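PDB 3TZG: DUF4595 domain-containing protein from Bacteroides vulgatus, which is of unknown function but folds as a porin-like beta barrel, consistent with kinship to the bacterial outer-membrane barrel proteins. Local coordinates for residues I163-A167 and N168-Q172; L194-R197 and T198-P201. One frame throughout, in Å; residues are numbered along the deposited sequence.

Contacts 1 and 2 lie side by side, their centres about 7 Å apart, on the same side of the centre of this porin-like barrel. In chain order, residues 163-172 come first, leaving strand 163-164; helix 181-188 follows, and residues 194-201 then lead into strand 199-208. Those two strands pair antiparallel, so the helical excursion leaves and rejoins the sheet at neighbouring places. The turns also touch directly: Tyr-165 N lies 3.0 Å from Thr-198 O and Ala-167 O lies 2.9 Å from Arg-197 NH1, both probable hydrogen bonds. Contact 1 thus shapes the exit from the barrel wall and contact 2 the return to it.

Contact 1: I163-A167 and N168-Q172; sequences INYQA and NLNLQ
The Tyr-165 ring carries Leu-171 obliquely over one face and meets Leu-169 O and the methyl of Ala-167 at its edge, in the ring plane. This local contact fills a wide turn that leaves strand 163-164 of a porin-like beta barrel: the chain runs on past Ala-167, bends back through Asn-168 to Asn-170, and enters a short 3-10 segment at Leu-171, so that it curls round the tyrosine. With CG of Tyr-165 set between its backbone N and carbonyl carbon (chi1 76°), the ring reaches across the inside of the turn. Leu-171 CB makes an off-centre CH-pi contact, 4.3 Å from the ring centroid and 29° off the normal, and CG of the same leucine packs 3.7 Å from Tyr-165 CE2. The phenolic oxygen closes the turn as an acceptor: Leu-171 N donates to Tyr-165 OH over 2.9 Å, in a bond bent to 135° at the hydrogen. Asn-170 brings its amide to the same end, nearly coplanar with the ring, OD1 standing 3.3 Å from Tyr-165 OH; its ND2 is bonded to Phe-187 O, in helix 181-188. Asn-168, at the bend, bonds to other parts of the chain, OD1 accepting from Val-10 N and ND2 bonding Tyr-28 OH, which ties the turn to the start of the chain and to strand 23-28. Pro-228 touches both Tyr-165 and Leu-171, adding to a largely buried apolar cluster. At the ring edge, Ala-167 CB meets Leu-171 CD1 at 3.9 Å.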
loop_
_atom_site.group_PDB
_atom_site.type_symbol
_atom_site.label_atom_id
_atom_site.label_comp_id
_atom_site.label_asym_id
_atom_site.label_seq_id
_atom_site.Cartn_x
_atom_site.Cartn_y
_atom_site.Cartn_z
ATOM N N ILE A 163 18.919 5.419 -0.391
ATOM C CA ILE A 163 18.015 6.476 0.044
ATOM C C ILE A 163 17.354 5.989 1.324
ATOM O O ILE A 163 16.735 4.923 1.358
ATOM C CB ILE A 163 17.014 6.851 -1.075
ATOM C CG1 ILE A 163 17.800 7.429 -2.280
ATOM C CG2 ILE A 163 15.973 7.872 -0.554
ATOM C CD1 ILE A 163 17.125 7.395 -3.566
ATOM N N ASN A 164 17.567 6.736 2.391
ATOM C CA ASN A 164 17.041 6.419 3.713
ATOM C C ASN A 164 16.325 7.618 4.264
ATOM O O ASN A 164 16.691 8.762 3.981
ATOM C CB ASN A 164 18.155 5.958 4.668
ATOM C CG ASN A 164 18.799 4.673 4.211
ATOM O OD1 ASN A 164 18.241 3.569 4.358
ATOM N ND2 ASN A 164 19.972 4.797 3.596
ATOM N N TYR A 165 15.285 7.345 5.026
ATOM C CA TYR A 165 14.480 8.379 5.624
ATOM C C TYR A 165 14.149 8.004 7.051
ATOM O O TYR A 165 14.328 6.848 7.463
ATOM C CB TYR A 165 13.198 8.590 4.794
ATOM C CG TYR A 165 12.141 7.515 4.987
ATOM C CD1 TYR A 165 12.219 6.304 4.307
ATOM C CD2 TYR A 165 11.060 7.715 5.837
ATOM C CE1 TYR A 165 11.276 5.302 4.501
ATOM C CE2 TYR A 165 10.107 6.716 6.039
ATOM C CZ TYR A 165 10.214 5.514 5.357
ATOM O OH TYR A 165 9.277 4.524 5.515
ATOM N N GLN A 166 13.611 8.979 7.780
ATOM C CA GLN A 166 13.116 8.801 9.133
ATOM C C GLN A 166 11.779 9.512 9.218
ATOM O O GLN A 166 11.720 10.719 8.992
ATOM C CB GLN A 166 14.117 9.313 10.162
ATOM C CG GLN A 166 14.081 8.566 11.505
ATOM C CD GLN A 166 14.830 7.248 11.486
ATOM O OE1 GLN A 166 14.243 6.172 11.655
ATOM N NE2 GLN A 166 16.150 7.300 11.302
ATOM N N ALA A 167 10.690 8.741 9.392
ATOM C CA ALA A 167 9.322 9.236 9.515
ATOM C C ALA A 167 8.511 8.257 10.344
ATOM O O ALA A 167 8.932 7.110 10.532
ATOM C CB ALA A 167 8.706 9.442 8.144
ATOM N N ASN A 168 7.366 8.706 10.863
ATOM C CA ASN A 168 6.469 7.881 11.681
ATOM C C ASN A 168 5.731 6.833 10.804
ATOM O O ASN A 168 5.454 5.736 11.277
ATOM C CB ASN A 168 5.470 8.762 12.423
ATOM C CG ASN A 168 4.427 9.416 11.549
ATOM O OD1 ASN A 168 4.722 10.171 10.627
ATOM N ND2 ASN A 168 3.175 9.117 11.810
ATOM N N LEU A 169 5.433 7.175 9.533
ATOM C CA LEU A 169 4.747 6.298 8.592
ATOM C C LEU A 169 5.735 5.517 7.764
ATOM O O LEU A 169 6.895 5.922 7.639
ATOM C CB LEU A 169 3.823 7.102 7.650
ATOM C CG LEU A 169 2.766 8.042 8.239
ATOM C CD1 LEU A 169 2.074 8.779 7.144
ATOM C CD2 LEU A 169 1.756 7.298 9.117
ATOM N N ASN A 170 5.272 4.391 7.176
ATOM C CA ASN A 170 6.093 3.591 6.279
ATOM C C ASN A 170 5.825 4.129 4.895
ATOM O O ASN A 170 4.897 3.679 4.206
ATOM C CB ASN A 170 5.825 2.091 6.424
ATOM C CG ASN A 170 6.676 1.239 5.524
ATOM O OD1 ASN A 170 7.731 1.658 5.027
ATOM N ND2 ASN A 170 6.261 0.006 5.316
ATOM N N LEU A 171 6.645 5.114 4.494
ATOM C CA LEU A 171 6.491 5.866 3.243
ATOM C C LEU A 171 6.687 5.004 1.970
ATOM O O LEU A 171 6.252 5.466 0.909
ATOM C CB LEU A 171 7.431 7.085 3.216
ATOM C CG LEU A 171 7.100 8.098 4.348
ATOM C CD1 LEU A 171 8.004 9.269 4.321
ATOM C CD2 LEU A 171 5.626 8.536 4.317
ATOM N N GLN A 172 7.195 3.730 2.082
ATOM C CA GLN A 172 7.318 2.767 0.966
ATOM C C GLN A 172 5.963 2.466 0.386
ATOM O O GLN A 172 5.857 2.099 -0.790
ATOM C CB GLN A 172 7.954 1.449 1.410
ATOM C CG GLN A 172 9.308 1.570 2.070
ATOM C CD GLN A 172 9.696 0.313 2.818
ATOM O OE1 GLN A 172 9.089 -0.771 2.660
ATOM N NE2 GLN A 172 10.712 0.449 3.677
#

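Contact 2: L194-R197 and T198-P201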
loop_
_atom_site.group_PDB
_atom_site.type_symbol
_atom_site.label_atom_id
_atom_site.label_comp_id
_atom_site.label_asym_id
_atom_site.label_seq_id
_atom_site.Cartn_x
_atom_site.Cartn_y
_atom_site.Cartn_z
ATOM N N LEU A 194 7.198 -4.902 9.964
ATOM C CA LEU A 194 8.369 -5.013 9.106
ATOM C C LEU A 194 9.656 -4.565 9.805
ATOM O O LEU A 194 9.696 -3.520 10.463
ATOM C CB LEU A 194 8.159 -4.173 7.849
ATOM C CG LEU A 194 7.383 -4.762 6.671
ATOM C CD1 LEU A 194 6.051 -5.387 7.072
ATOM C CD2 LEU A 194 7.190 -3.702 5.607
ATOM N N ARG A 195 10.711 -5.373 9.622
ATOM C CA ARG A 195 12.059 -5.219 10.162
ATOM C C ARG A 195 12.713 -3.874 9.686
ATOM O O ARG A 195 13.392 -3.228 10.488
ATOM C CB ARG A 195 12.890 -6.452 9.725
ATOM C CG ARG A 195 14.336 -6.524 10.198
ATOM C CD ARG A 195 14.981 -7.886 9.931
ATOM N NE ARG A 195 14.968 -8.766 11.102
ATOM C CZ ARG A 195 14.062 -9.714 11.327
ATOM N NH1 ARG A 195 13.089 -9.932 10.454
ATOM N NH2 ARG A 195 14.130 -10.458 12.419
ATOM N N ASN A 196 12.480 -3.436 8.415
ATOM C CA ASN A 196 13.087 -2.205 7.872
ATOM C C ASN A 196 12.026 -1.256 7.327
ATOM O O ASN A 196 11.511 -1.436 6.240
ATOM C CB ASN A 196 14.101 -2.552 6.776
ATOM C CG ASN A 196 14.929 -1.419 6.219
ATOM O OD1 ASN A 196 14.476 -0.292 6.015
ATOM N ND2 ASN A 196 16.151 -1.731 5.863
ATOM N N ARG A 197 11.782 -0.194 8.069
ATOM C CA ARG A 197 10.813 0.859 7.777
ATOM C C ARG A 197 11.587 2.203 7.460
ATOM O O ARG A 197 11.055 3.304 7.626
ATOM C CB ARG A 197 9.908 0.954 9.033
ATOM C CG ARG A 197 8.572 1.653 8.857
ATOM C CD ARG A 197 7.681 1.574 10.104
ATOM N NE ARG A 197 8.289 2.115 11.327
ATOM C CZ ARG A 197 8.434 3.414 11.596
ATOM N NH1 ARG A 197 8.081 4.332 10.697
ATOM N NH2 ARG A 197 8.971 3.805 12.749
ATOM N N THR A 198 12.807 2.070 6.904
ATOM C CA THR A 198 13.779 3.119 6.659
ATOM C C THR A 198 14.195 3.290 5.183
ATOM O O THR A 198 14.513 4.407 4.788
ATOM C CB THR A 198 15.000 2.718 7.511
ATOM O OG1 THR A 198 14.835 3.362 8.759
ATOM C CG2 THR A 198 16.354 3.081 6.914
ATOM N N ALA A 199 14.310 2.207 4.413
ATOM C CA ALA A 199 14.809 2.281 3.029
ATOM C C ALA A 199 13.731 2.692 2.029
ATOM O O ALA A 199 12.572 2.348 2.227
ATOM C CB ALA A 199 15.367 0.925 2.621
ATOM N N LEU A 200 14.130 3.376 0.931
ATOM C CA LEU A 200 13.253 3.758 -0.185
ATOM C C LEU A 200 13.859 3.296 -1.514
ATOM O O LEU A 200 15.048 3.553 -1.735
ATOM C CB LEU A 200 12.976 5.262 -0.234
ATOM C CG LEU A 200 12.044 5.826 0.837
ATOM C CD1 LEU A 200 12.049 7.364 0.835
ATOM C CD2 LEU A 200 10.662 5.227 0.717
ATOM N N PRO A 201 13.098 2.608 -2.410
ATOM C CA PRO A 201 13.699 2.172 -3.670
ATOM C C PRO A 201 13.949 3.342 -4.621
ATOM O O PRO A 201 13.107 4.237 -4.734
ATOM C CB PRO A 201 12.655 1.200 -4.232
ATOM C CG PRO A 201 11.358 1.715 -3.713
ATOM C CD PRO A 201 11.668 2.225 -2.338
#
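Asn-196 turns its side chain toward the N-H groups two and three residues on, and its OD1 accepts two backbone hydrogen bonds at once. Thr-198 N donates to Asn-196 OD1 over 3.0 Å, with 153° at the hydrogen, which makes an Asx turn; Ala-199 N reaches that same Asn-196 OD1 at 3.0 Å and 149°. Both donors stand somewhat out of the carbonyl plane. The carboxamide can reach them because CG is anti to the backbone N and beside the carbonyl carbon (chi1 -173°), which sends OD1 along the chain. Thr-198 CB lies 3.4 Å and Ala-199 CB 3.7 Å from Asn-196 OD1.

At the other end of the amide ND2 donates to Leu-133 O, which helps to hold its rotation, while Arg-135 packs against Asn-196 and Ala-199. The backbone O of Asn-196 in turn accepts from Gln-172 NE2, and just beyond the turn Leu-200 pairs with Ile-163 as the chain enters strand 199-208. An alanine in place of Asn-196 would probably leave the Thr-198 and Ala-199 N-H groups without this acceptor and Leu-133 O without this donor, freeing the approach to the strand to shift. The amide thus works in two directions, both through an uncharged group: its oxygen satisfies two converging N-H groups of the contact, and its nitrogen meets a carbonyl outside it.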